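Local coordinates for protein thiazoline oxidase/subtilisin-like protease (Prochloron didemni, PDB 4H6X) that probably cleaves the precursor peptide and cyclises it by transamidation in patellamide maturation, as a subtilisin-like serine protease, at residues 48-54 with 114-120; 40-44 with 55-59; 61-65 with 138-142. All coordinates share one frame; numbering follows the deposited sequence.

In the fold
Interaction 1 is the most buried of the three. It sets the segment leading into strand 53-56 against the end of helix 101-118, through apolar side chains, a glutamine laid across a turn, and one backbone bond. Interaction 2 continues along the same strand but lies at the surface, where a lysine reaches a carboxylate, a carbonyl and an aromatic face. Interactions 1 and 2 touch, with Phe49 against Asp43 and Val54 against Tyr44. Interaction 3 is farther out, partly buried, and joins two loops through a histidine, a water and small apolar groups. It touches interaction 2, where Pro59 and Phe58 meet Pro138. Interactions 1 and 3 do not touch; their nearest atoms are about 9 Å apart.

Interaction 1 of 3, residues 48-54 with 114-120; sequences CFEGAEV and TSTIVGQ
Cys48 and Gly119 bring the two backbones together, their CA atoms 4.7 Å apart. Beside them Gln120 N donates a nearly straight bond to Cys48 O (2.7 Å). The donor lies in the carbonyl plane. Gly119 CA sits close to the same oxygen. Gly119 is also where the chain leaves helix 101-118, and a side chain there would clash with Ser115 O.

The Phe49 ring turns its edge to Ser115 N and Val118 CG1. Thr114 CG2 also meets this ring, 3.6 Å from Phe49 CE2. Cys48 SG covers one ring face, 3.8 Å above the plane. The Cys48 chi1 of 67° places SG over this ring and against Ser115 CB (3.9 Å). Val118 CG1 touches both Val54 CG1 (3.7 Å) and Phe49 CE2.

Gln120 bends at chi2 and lies across the type II turn from Phe49 to Ala52, with its CG 3.2 Å from Glu50 O. The end of the Gln120 side chain lies against Ala52. Replacing Gln120 by alanine would probably open a gap beside the turn and lose the cover on Ala52.

The contact joins the segment entering an outermost strand of the parallel sheet to the end of a helix beside that sheet, in an alpha/beta fold of the subtilisin type.

Interaction 2 of 3, residues 40-44 with 55-59; sequences GDPDY and SKVFP
The Tyr44 ring has the Lys56 side chain over one face, and Ser55 lies at its edge, near the ring plane. Lys56 CE sits almost above the middle of that face, 3.7 Å from the centroid, in a CH-pi contact. Lys56 NZ is 4.8 Å from the same centroid and makes a cation-pi interaction. The two side chains run past each other in opposite directions. The Phe58 ring offers its edge instead: Asp41 OD2 lies in the ring plane, 3.8 Å from Phe58 CE1. The carboxylate itself is turned 88° to the ring.

Beyond CG the lysine is extended, and this carries its amino group across to the other segment. There Lys56 NZ forms a salt bridge with Asp41 OD1 (2.6 Å), approaching from the syn side and 19° out of the carboxylate plane. Pro42 O takes a second bond from Lys56 NZ at 2.9 Å, nearly along the C=O axis. A third goes to water 1, which also accepts from Tyr44 N.

Segment 40-44 is the loop that follows strand 34-39, and segment 55-59 runs off strand 53-56, an outermost strand of the parallel sheet. In a subtilisin-like fold the end of strand 34-39 would carry the aspartate of the catalytic triad; Asp39, just before this loop, fits that role by geometry.

With CG anti to the backbone N (chi1 -171°), the Asp41 carboxylate swings toward segment 55-59, and its two oxygens part between Lys56 and Phe58. The Tyr44 hydroxyl is hydrogen-bonded to Asn136 of strand 133-138. Asp41 N bonds to Asn107 OD1.

Interaction 3 of 3, residues 61-65 with 138-142; sequences WHEPA and PQDAV
His62 reaches over segment 138-142 and makes the main ring contacts. Val142 CG1 stands over one face of the imidazole, 3.4 Å from its centroid and shifted toward the rim, in a CH-pi contact. At the ring edge, in plane, Gln139 OE1 approaches His62 CE1 to 3.1 Å. The amide and ring planes are 79° apart, so the amide stands nearly upright to the ring. With chi1 at -67°, His62 CG lies beside its own backbone N and the ring is directed at the other segment.

The polar link is made by water. Water 2 is hydrogen-bonded to His62 ND1 at 2.9 Å. It donates to Pro138 O, also at 2.9 Å, and accepts a weak bond from Ala141 N. One water therefore joins the imidazole to two backbone groups of the facing loop.

Among apolar groups, Ala65 CB meets Ala141 CB at 4.0 Å, where the backbones come nearest each other. The Ala141 methyl, CB, is also close to a carbonyl oxygen, Glu63 O, at 3.2 Å. Ala141 lies within a type I beta turn from Gln139 to Val142, whose closing bond is weak.

This is loop-to-loop packing in the subtilisin-type alpha/beta fold. Both loops follow strands of the parallel sheet, 53-56 and 133-138. Gln139 NE2 is hydrogen-bonded to Met137 O. Helix 154-165 supplies Asn155, whose side-chain amide is hydrogen-bonded to both His62 NE2 and Gln139 OE1. Helix 101-118 flanks the contact with Arg103, which touches Ala65 and forms a salt bridge with Asp140.

Interaction 1 of 3, residues 48-54 with 114-120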
ATOM      1  N   CYS A  48       5.585 -12.707   8.559  1.00 32.10           N
ATOM      2  CA  CYS A  48       4.561 -12.351   7.573  1.00 30.51           C
ATOM      3  C   CYS A  48       5.094 -12.294   6.141  1.00 30.29           C
ATOM      4  O   CYS A  48       4.321 -12.391   5.195  1.00 31.88           O
ATOM      5  CB  CYS A  48       3.854 -11.051   7.955  1.00 31.13           C
ATOM      6  SG  CYS A  48       4.893  -9.575   7.883  1.00 31.07           S
ATOM      7  N   PHE A  49       6.408 -12.142   5.988  1.00 28.72           N
ATOM      8  CA  PHE A  49       7.046 -12.153   4.679  1.00 29.51           C
ATOM      9  C   PHE A  49       7.626 -13.515   4.304  1.00 32.23           C
ATOM     10  O   PHE A  49       8.091 -13.709   3.182  1.00 31.16           O
ATOM     11  CB  PHE A  49       8.107 -11.055   4.578  1.00 29.85           C
ATOM     12  CG  PHE A  49       7.559  -9.674   4.803  1.00 30.27           C
ATOM     13  CD1 PHE A  49       8.158  -8.807   5.713  1.00 29.77           C
ATOM     14  CD2 PHE A  49       6.422  -9.244   4.115  1.00 29.36           C
ATOM     15  CE1 PHE A  49       7.641  -7.537   5.928  1.00 29.57           C
ATOM     16  CE2 PHE A  49       5.899  -7.974   4.327  1.00 29.44           C
ATOM     17  CZ  PHE A  49       6.507  -7.121   5.236  1.00 29.34           C
ATOM     18  N   GLU A  50       7.565 -14.464   5.241  1.00 34.12           N
ATOM     19  CA  GLU A  50       8.011 -15.839   4.991  1.00 36.62           C
ATOM     20  C   GLU A  50       7.188 -16.515   3.884  1.00 33.22           C
ATOM     21  O   GLU A  50       6.021 -16.849   4.067  1.00 31.93           O
ATOM     22  CB  GLU A  50       7.952 -16.654   6.295  1.00 40.97           C
ATOM     23  CG  GLU A  50       8.190 -18.140   6.116  1.00 48.66           C
ATOM     24  CD  GLU A  50       9.598 -18.432   5.672  1.00 53.47           C
ATOM     25  OE1 GLU A  50      10.506 -18.369   6.525  1.00 59.71           O
ATOM     26  OE2 GLU A  50       9.787 -18.717   4.469  1.00 57.87           O
ATOM     27  N   GLY A  51       7.813 -16.719   2.735  1.00 34.80           N
ATOM     28  CA  GLY A  51       7.113 -17.259   1.579  1.00 36.11           C
ATOM     29  C   GLY A  51       6.527 -16.194   0.647  1.00 36.19           C
ATOM     30  O   GLY A  51       6.003 -16.533  -0.400  1.00 36.70           O
ATOM     31  N   ALA A  52       6.603 -14.914   1.028  1.00 34.47           N
ATOM     32  CA  ALA A  52       6.184 -13.825   0.147  1.00 32.07           C
ATOM     33  C   ALA A  52       7.200 -13.656  -0.977  1.00 32.79           C
ATOM     34  O   ALA A  52       8.402 -13.853  -0.777  1.00 33.29           O
ATOM     35  CB  ALA A  52       6.034 -12.525   0.929  1.00 32.13           C
ATOM     36  N   GLU A  53       6.725 -13.325  -2.170  1.00 32.40           N
ATOM     37  CA  GLU A  53       7.627 -13.023  -3.269  1.00 33.24           C
ATOM     38  C   GLU A  53       8.073 -11.566  -3.145  1.00 30.82           C
ATOM     39  O   GLU A  53       7.645 -10.721  -3.928  1.00 28.34           O
ATOM     40  CB  GLU A  53       6.936 -13.257  -4.615  1.00 36.30           C
ATOM     41  CG  GLU A  53       7.388 -14.505  -5.347  1.00 45.77           C
ATOM     42  CD  GLU A  53       8.452 -14.194  -6.370  1.00 49.79           C
ATOM     43  OE1 GLU A  53       8.089 -13.797  -7.507  1.00 51.92           O
ATOM     44  OE2 GLU A  53       9.650 -14.345  -6.030  1.00 53.43           O
ATOM     45  N   VAL A  54       8.924 -11.282  -2.153  1.00 29.27           N
ATOM     46  CA  VAL A  54       9.426  -9.925  -1.918  1.00 28.38           C
ATOM     47  C   VAL A  54      10.911  -9.814  -2.240  1.00 29.08           C
ATOM     48  O   VAL A  54      11.669 -10.753  -2.007  1.00 27.03           O
ATOM     49  CB  VAL A  54       9.196  -9.444  -0.463  1.00 28.21           C
ATOM     50  CG1 VAL A  54       7.722  -9.175  -0.203  1.00 28.16           C
ATOM     51  CG2 VAL A  54       9.776 -10.419   0.565  1.00 29.43           C
ATOM     52  N   THR A 114       3.931  -2.730   3.421  1.00 23.00           N
ATOM     53  CA  THR A 114       4.295  -3.938   2.681  1.00 24.01           C
ATOM     54  C   THR A 114       3.536  -5.165   3.203  1.00 25.06           C
ATOM     55  O   THR A 114       3.044  -5.977   2.412  1.00 24.87           O
ATOM     56  CB  THR A 114       5.820  -4.163   2.695  1.00 23.96           C
ATOM     57  OG1 THR A 114       6.476  -2.987   2.187  1.00 24.27           O
ATOM     58  CG2 THR A 114       6.204  -5.350   1.844  1.00 24.32           C
ATOM     59  N   SER A 115       3.434  -5.284   4.526  1.00 24.00           N
ATOM     60  CA  SER A 115       2.675  -6.384   5.141  1.00 24.89           C
ATOM     61  C   SER A 115       1.180  -6.322   4.787  1.00 24.85           C
ATOM     62  O   SER A 115       0.537  -7.362   4.583  1.00 25.24           O
ATOM     63  CB  SER A 115       2.888  -6.410   6.668  1.00 24.47           C
ATOM     64  OG  SER A 115       2.222  -5.321   7.314  1.00 24.89           O
ATOM     65  N   THR A 116       0.634  -5.111   4.700  1.00 24.96           N
ATOM     66  CA  THR A 116      -0.780  -4.921   4.305  1.00 27.94           C
ATOM     67  C   THR A 116      -1.053  -5.451   2.896  1.00 26.77           C
ATOM     68  O   THR A 116      -2.134  -5.978   2.599  1.00 25.60           O
ATOM     69  CB  THR A 116      -1.188  -3.433   4.411  1.00 30.05           C
ATOM     70  OG1 THR A 116      -1.174  -3.056   5.794  1.00 35.03           O
ATOM     71  CG2 THR A 116      -2.595  -3.182   3.843  1.00 34.53           C
ATOM     72  N   ILE A 117      -0.065  -5.293   2.028  1.00 25.09           N
ATOM     73  CA  ILE A 117      -0.196  -5.703   0.652  1.00 24.20           C
ATOM     74  C   ILE A 117       0.086  -7.195   0.507  1.00 24.63           C
ATOM     75  O   ILE A 117      -0.650  -7.909  -0.186  1.00 24.08           O
ATOM     76  CB  ILE A 117       0.711  -4.845  -0.275  1.00 22.66           C
ATOM     77  CG1 ILE A 117       0.191  -3.391  -0.298  1.00 22.15           C
ATOM     78  CG2 ILE A 117       0.751  -5.442  -1.671  1.00 23.20           C
ATOM     79  CD1 ILE A 117       1.147  -2.368  -0.897  1.00 20.84           C
ATOM     80  N   VAL A 118       1.146  -7.669   1.151  1.00 24.26           N
ATOM     81  CA  VAL A 118       1.665  -8.992   0.799  1.00 26.17           C
ATOM     82  C   VAL A 118       1.889  -9.974   1.954  1.00 27.17           C
ATOM     83  O   VAL A 118       2.353 -11.097   1.733  1.00 27.43           O
ATOM     84  CB  VAL A 118       2.930  -8.878  -0.080  1.00 26.35           C
ATOM     85  CG1 VAL A 118       4.186  -8.675   0.769  1.00 26.77           C
ATOM     86  CG2 VAL A 118       3.074 -10.086  -0.992  1.00 26.57           C
ATOM     87  N   GLY A 119       1.566  -9.569   3.173  1.00 28.93           N
ATOM     88  CA  GLY A 119       1.738 -10.475   4.311  1.00 31.93           C
ATOM     89  C   GLY A 119       1.055 -11.816   4.069  1.00 32.70           C
ATOM     90  O   GLY A 119      -0.070 -11.870   3.560  1.00 33.76           O
ATOM     91  N   GLN A 120       1.739 -12.895   4.434  1.00 34.92           N
ATOM     92  CA  GLN A 120       1.249 -14.253   4.172  1.00 34.51           C
ATOM     93  C   GLN A 120       0.080 -14.662   5.067  1.00 32.96           C
ATOM     94  O   GLN A 120      -0.007 -14.244   6.229  1.00 31.71           O
ATOM     95  CB  GLN A 120       2.401 -15.256   4.248  1.00 35.46           C
ATOM     96  CG  GLN A 120       3.511 -14.962   3.249  1.00 35.02           C
ATOM     97  CD  GLN A 120       3.028 -15.007   1.808  1.00 37.38           C
ATOM     98  OE1 GLN A 120       2.710 -13.970   1.205  1.00 38.08           O
ATOM     99  NE2 GLN A 120       2.966 -16.207   1.249  1.00 34.20           N
TER

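Interaction 2 of 3, residues 40-44 with 55-59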
ATOM      1  N   GLY A  40      10.044   3.402   2.726  1.00 24.91           N
ATOM      2  CA  GLY A  40      11.273   3.084   3.483  1.00 24.65           C
ATOM      3  C   GLY A  40      11.741   1.650   3.290  1.00 24.75           C
ATOM      4  O   GLY A  40      11.317   0.948   2.359  1.00 23.05           O
ATOM      5  N   ASP A  41      12.616   1.216   4.192  1.00 24.52           N
ATOM      6  CA  ASP A  41      13.244  -0.088   4.133  1.00 26.08           C
ATOM      7  C   ASP A  41      12.551  -1.035   5.128  1.00 26.43           C
ATOM      8  O   ASP A  41      12.722  -0.890   6.338  1.00 26.18           O
ATOM      9  CB  ASP A  41      14.741   0.052   4.466  1.00 26.76           C
ATOM     10  CG  ASP A  41      15.524  -1.220   4.220  1.00 28.83           C
ATOM     11  OD1 ASP A  41      14.952  -2.204   3.733  1.00 27.48           O
ATOM     12  OD2 ASP A  41      16.735  -1.238   4.515  1.00 30.12           O
ATOM     13  N   PRO A  42      11.778  -2.009   4.616  1.00 26.49           N
ATOM     14  CA  PRO A  42      11.019  -2.929   5.453  1.00 26.42           C
ATOM     15  C   PRO A  42      11.888  -4.059   6.003  1.00 26.78           C
ATOM     16  O   PRO A  42      12.988  -4.320   5.498  1.00 26.36           O
ATOM     17  CB  PRO A  42       9.993  -3.505   4.474  1.00 25.94           C
ATOM     18  CG  PRO A  42      10.742  -3.563   3.201  1.00 25.90           C
ATOM     19  CD  PRO A  42      11.601  -2.316   3.186  1.00 25.63           C
ATOM     20  N   ASP A  43      11.369  -4.735   7.019  1.00 27.40           N
ATOM     21  CA  ASP A  43      12.131  -5.747   7.751  1.00 27.00           C
ATOM     22  C   ASP A  43      11.724  -7.124   7.239  1.00 26.73           C
ATOM     23  O   ASP A  43      10.684  -7.646   7.611  1.00 27.04           O
ATOM     24  CB  ASP A  43      11.865  -5.584   9.256  1.00 26.35           C
ATOM     25  CG  ASP A  43      12.595  -6.620  10.124  1.00 29.33           C
ATOM     26  OD1 ASP A  43      13.333  -7.482   9.596  1.00 28.68           O
ATOM     27  OD2 ASP A  43      12.406  -6.561  11.358  1.00 28.51           O
ATOM     28  N   TYR A  44      12.554  -7.698   6.376  1.00 27.71           N
ATOM     29  CA  TYR A  44      12.267  -8.996   5.752  1.00 30.97           C
ATOM     30  C   TYR A  44      12.495 -10.216   6.650  1.00 32.26           C
ATOM     31  O   TYR A  44      12.317 -11.342   6.192  1.00 33.27           O
ATOM     32  CB  TYR A  44      13.109  -9.170   4.482  1.00 31.53           C
ATOM     33  CG  TYR A  44      12.570  -8.494   3.250  1.00 31.59           C
ATOM     34  CD1 TYR A  44      11.468  -7.626   3.315  1.00 31.58           C
ATOM     35  CD2 TYR A  44      13.180  -8.691   2.016  1.00 30.55           C
ATOM     36  CE1 TYR A  44      10.981  -7.002   2.173  1.00 30.31           C
ATOM     37  CE2 TYR A  44      12.694  -8.070   0.880  1.00 29.38           C
ATOM     38  CZ  TYR A  44      11.603  -7.225   0.964  1.00 29.24           C
ATOM     39  OH  TYR A  44      11.134  -6.594  -0.178  1.00 29.31           O
ATOM     40  N   SER A  55      11.336  -8.662  -2.754  1.00 27.53           N
ATOM     41  CA  SER A  55      12.772  -8.386  -2.908  1.00 28.57           C
ATOM     42  C   SER A  55      13.005  -6.880  -2.866  1.00 27.81           C
ATOM     43  O   SER A  55      12.084  -6.102  -3.153  1.00 26.88           O
ATOM     44  CB  SER A  55      13.294  -8.951  -4.225  1.00 28.87           C
ATOM     45  OG  SER A  55      12.634  -8.322  -5.302  1.00 30.02           O
ATOM     46  N   LYS A  56      14.220  -6.477  -2.496  1.00 26.22           N
ATOM     47  CA  LYS A  56      14.569  -5.058  -2.436  1.00 28.73           C
ATOM     48  C   LYS A  56      15.441  -4.643  -3.607  1.00 29.28           C
ATOM     49  O   LYS A  56      16.397  -5.330  -3.946  1.00 29.72           O
ATOM     50  CB  LYS A  56      15.304  -4.710  -1.134  1.00 29.40           C
ATOM     51  CG  LYS A  56      14.502  -4.968   0.126  1.00 30.26           C
ATOM     52  CD  LYS A  56      15.301  -4.589   1.356  1.00 31.07           C
ATOM     53  CE  LYS A  56      14.725  -5.250   2.592  1.00 33.51           C
ATOM     54  NZ  LYS A  56      15.353  -4.738   3.849  1.00 30.96           N
ATOM     55  N   VAL A  57      15.108  -3.502  -4.203  1.00 26.85           N
ATOM     56  CA  VAL A  57      15.974  -2.849  -5.157  1.00 27.45           C
ATOM     57  C   VAL A  57      16.224  -1.439  -4.622  1.00 28.52           C
ATOM     58  O   VAL A  57      15.327  -0.600  -4.648  1.00 27.25           O
ATOM     59  CB  VAL A  57      15.358  -2.831  -6.587  1.00 27.61           C
ATOM     60  CG1 VAL A  57      16.213  -1.991  -7.533  1.00 27.85           C
ATOM     61  CG2 VAL A  57      15.219  -4.254  -7.130  1.00 25.58           C
ATOM     62  N   PHE A  58      17.430  -1.208  -4.103  1.00 28.68           N
ATOM     63  CA  PHE A  58      17.819   0.089  -3.556  1.00 30.40           C
ATOM     64  C   PHE A  58      18.203   1.008  -4.699  1.00 29.87           C
ATOM     65  O   PHE A  58      18.971   0.605  -5.558  1.00 32.83           O
ATOM     66  CB  PHE A  58      19.006  -0.038  -2.579  1.00 30.04           C
ATOM     67  CG  PHE A  58      18.665  -0.747  -1.312  1.00 28.92           C
ATOM     68  CD1 PHE A  58      18.272  -0.034  -0.186  1.00 30.45           C
ATOM     69  CD2 PHE A  58      18.718  -2.127  -1.239  1.00 29.36           C
ATOM     70  CE1 PHE A  58      17.938  -0.695   0.985  1.00 28.15           C
ATOM     71  CE2 PHE A  58      18.385  -2.793  -0.076  1.00 28.38           C
ATOM     72  CZ  PHE A  58      17.992  -2.075   1.037  1.00 29.04           C
ATOM     73  N   PRO A  59      17.677   2.248  -4.709  1.00 28.29           N
ATOM     74  CA  PRO A  59      18.058   3.193  -5.769  1.00 28.62           C
ATOM     75  C   PRO A  59      19.584   3.313  -5.780  1.00 28.98           C
ATOM     76  O   PRO A  59      20.177   3.654  -4.753  1.00 29.84           O
ATOM     77  CB  PRO A  59      17.411   4.511  -5.316  1.00 27.55           C
ATOM     78  CG  PRO A  59      16.285   4.091  -4.434  1.00 28.90           C
ATOM     79  CD  PRO A  59      16.773   2.858  -3.724  1.00 27.75           C
TER
HETATM   80  O   HOH W   1      15.234  -6.871   5.928  1.00 27.17           O

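Interaction 3 of 3, residues 61-65 with 138-142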
ATOM      1  N   TRP A  61      21.549   5.392  -7.029  1.00 25.95           N
ATOM      2  CA  TRP A  61      22.027   6.766  -6.875  1.00 27.24           C
ATOM      3  C   TRP A  61      22.021   7.273  -5.425  1.00 28.10           C
ATOM      4  O   TRP A  61      22.449   8.399  -5.160  1.00 29.62           O
ATOM      5  CB  TRP A  61      21.258   7.728  -7.804  1.00 27.29           C
ATOM      6  CG  TRP A  61      19.765   7.829  -7.527  1.00 27.05           C
ATOM      7  CD1 TRP A  61      19.133   8.747  -6.729  1.00 26.39           C
ATOM      8  CD2 TRP A  61      18.733   6.998  -8.079  1.00 27.34           C
ATOM      9  NE1 TRP A  61      17.777   8.519  -6.734  1.00 27.06           N
ATOM     10  CE2 TRP A  61      17.504   7.452  -7.554  1.00 26.75           C
ATOM     11  CE3 TRP A  61      18.732   5.907  -8.971  1.00 27.70           C
ATOM     12  CZ2 TRP A  61      16.271   6.848  -7.886  1.00 26.56           C
ATOM     13  CZ3 TRP A  61      17.490   5.299  -9.304  1.00 26.09           C
ATOM     14  CH2 TRP A  61      16.291   5.780  -8.760  1.00 26.00           C
ATOM     15  N   HIS A  62      21.567   6.442  -4.484  1.00 29.20           N
ATOM     16  CA  HIS A  62      21.639   6.775  -3.050  1.00 30.63           C
ATOM     17  C   HIS A  62      22.928   6.286  -2.407  1.00 30.01           C
ATOM     18  O   HIS A  62      23.390   5.193  -2.699  1.00 29.46           O
ATOM     19  CB  HIS A  62      20.463   6.161  -2.278  1.00 30.31           C
ATOM     20  CG  HIS A  62      19.131   6.744  -2.632  1.00 31.66           C
ATOM     21  ND1 HIS A  62      17.942   6.158  -2.251  1.00 32.90           N
ATOM     22  CD2 HIS A  62      18.796   7.849  -3.343  1.00 32.11           C
ATOM     23  CE1 HIS A  62      16.933   6.893  -2.689  1.00 32.26           C
ATOM     24  NE2 HIS A  62      17.423   7.923  -3.357  1.00 30.62           N
ATOM     25  N   GLU A  63      23.506   7.102  -1.532  1.00 35.75           N
ATOM     26  CA  GLU A  63      24.553   6.627  -0.624  1.00 40.56           C
ATOM     27  C   GLU A  63      23.883   5.702   0.395  1.00 41.92           C
ATOM     28  O   GLU A  63      22.844   6.059   0.953  1.00 37.53           O
ATOM     29  CB  GLU A  63      25.242   7.794   0.087  1.00 44.48           C
ATOM     30  CG  GLU A  63      26.180   8.623  -0.784  1.00 48.82           C
ATOM     31  CD  GLU A  63      27.422   7.863  -1.253  1.00 51.90           C
ATOM     32  OE1 GLU A  63      27.799   6.838  -0.633  1.00 53.78           O
ATOM     33  OE2 GLU A  63      28.032   8.304  -2.253  1.00 50.92           O
ATOM     34  N   PRO A  64      24.436   4.493   0.609  1.00 44.24           N
ATOM     35  CA  PRO A  64      23.817   3.611   1.605  1.00 45.66           C
ATOM     36  C   PRO A  64      23.891   4.210   3.017  1.00 44.58           C
ATOM     37  O   PRO A  64      24.902   4.796   3.385  1.00 46.85           O
ATOM     38  CB  PRO A  64      24.659   2.335   1.508  1.00 45.44           C
ATOM     39  CG  PRO A  64      25.165   2.347   0.105  1.00 47.51           C
ATOM     40  CD  PRO A  64      25.479   3.792  -0.164  1.00 45.98           C
ATOM     41  N   ALA A  65      22.812   4.103   3.778  1.00 45.60           N
ATOM     42  CA  ALA A  65      22.804   4.621   5.143  1.00 45.17           C
ATOM     43  C   ALA A  65      23.174   3.514   6.126  1.00 43.62           C
ATOM     44  O   ALA A  65      23.111   2.325   5.792  1.00 41.52           O
ATOM     45  CB  ALA A  65      21.450   5.226   5.483  1.00 43.19           C
ATOM     46  N   PRO A 138      13.562   0.963  -1.260  1.00 22.67           N
ATOM     47  CA  PRO A 138      13.646   1.810  -0.057  1.00 23.22           C
ATOM     48  C   PRO A 138      14.269   3.171  -0.334  1.00 24.05           C
ATOM     49  O   PRO A 138      15.215   3.263  -1.112  1.00 24.06           O
ATOM     50  CB  PRO A 138      14.568   1.008   0.875  1.00 23.47           C
ATOM     51  CG  PRO A 138      14.429  -0.403   0.406  1.00 24.48           C
ATOM     52  CD  PRO A 138      14.333  -0.278  -1.097  1.00 22.76           C
ATOM     53  N   GLN A 139      13.752   4.197   0.341  1.00 23.59           N
ATOM     54  CA  GLN A 139      14.155   5.581   0.141  1.00 25.67           C
ATOM     55  C   GLN A 139      14.796   6.213   1.395  1.00 27.47           C
ATOM     56  O   GLN A 139      15.100   7.414   1.406  1.00 26.79           O
ATOM     57  CB  GLN A 139      12.930   6.424  -0.257  1.00 25.36           C
ATOM     58  CG  GLN A 139      12.168   5.931  -1.487  1.00 24.44           C
ATOM     59  CD  GLN A 139      13.028   5.931  -2.740  1.00 25.36           C
ATOM     60  OE1 GLN A 139      13.797   6.865  -2.977  1.00 25.80           O
ATOM     61  NE2 GLN A 139      12.925   4.874  -3.530  1.00 24.65           N
ATOM     62  N   ASP A 140      14.985   5.438   2.459  1.00 30.63           N
ATOM     63  CA  ASP A 140      15.310   6.072   3.759  1.00 33.10           C
ATOM     64  C   ASP A 140      16.713   6.687   3.800  1.00 33.15           C
ATOM     65  O   ASP A 140      16.993   7.592   4.624  1.00 34.28           O
ATOM     66  CB  ASP A 140      15.070   5.121   4.935  1.00 33.34           C
ATOM     67  CG  ASP A 140      15.992   3.928   4.922  1.00 35.17           C
ATOM     68  OD1 ASP A 140      15.992   3.188   3.900  1.00 33.58           O
ATOM     69  OD2 ASP A 140      16.704   3.730   5.948  1.00 35.18           O
ATOM     70  N   ALA A 141      17.571   6.214   2.893  1.00 31.36           N
ATOM     71  CA  ALA A 141      18.958   6.651   2.835  1.00 34.43           C
ATOM     72  C   ALA A 141      19.109   8.113   2.441  1.00 38.31           C
ATOM     73  O   ALA A 141      20.059   8.764   2.880  1.00 38.06           O
ATOM     74  CB  ALA A 141      19.775   5.753   1.931  1.00 34.87           C
ATOM     75  N   VAL A 142      18.176   8.640   1.644  1.00 42.34           N
ATOM     76  CA  VAL A 142      18.144  10.096   1.384  1.00 45.66           C
ATOM     77  C   VAL A 142      17.953  10.912   2.671  1.00 46.43           C
ATOM     78  O   VAL A 142      18.049  12.140   2.656  1.00 41.82           O
ATOM     79  CB  VAL A 142      17.079  10.538   0.338  1.00 47.32           C
ATOM     80  CG1 VAL A 142      17.292   9.837  -0.985  1.00 47.39           C
ATOM     81  CG2 VAL A 142      15.650  10.349   0.838  1.00 47.73           C
TER
HETATM   82  O   HOH W   2      17.588   4.509   0.050  1.00 39.49           O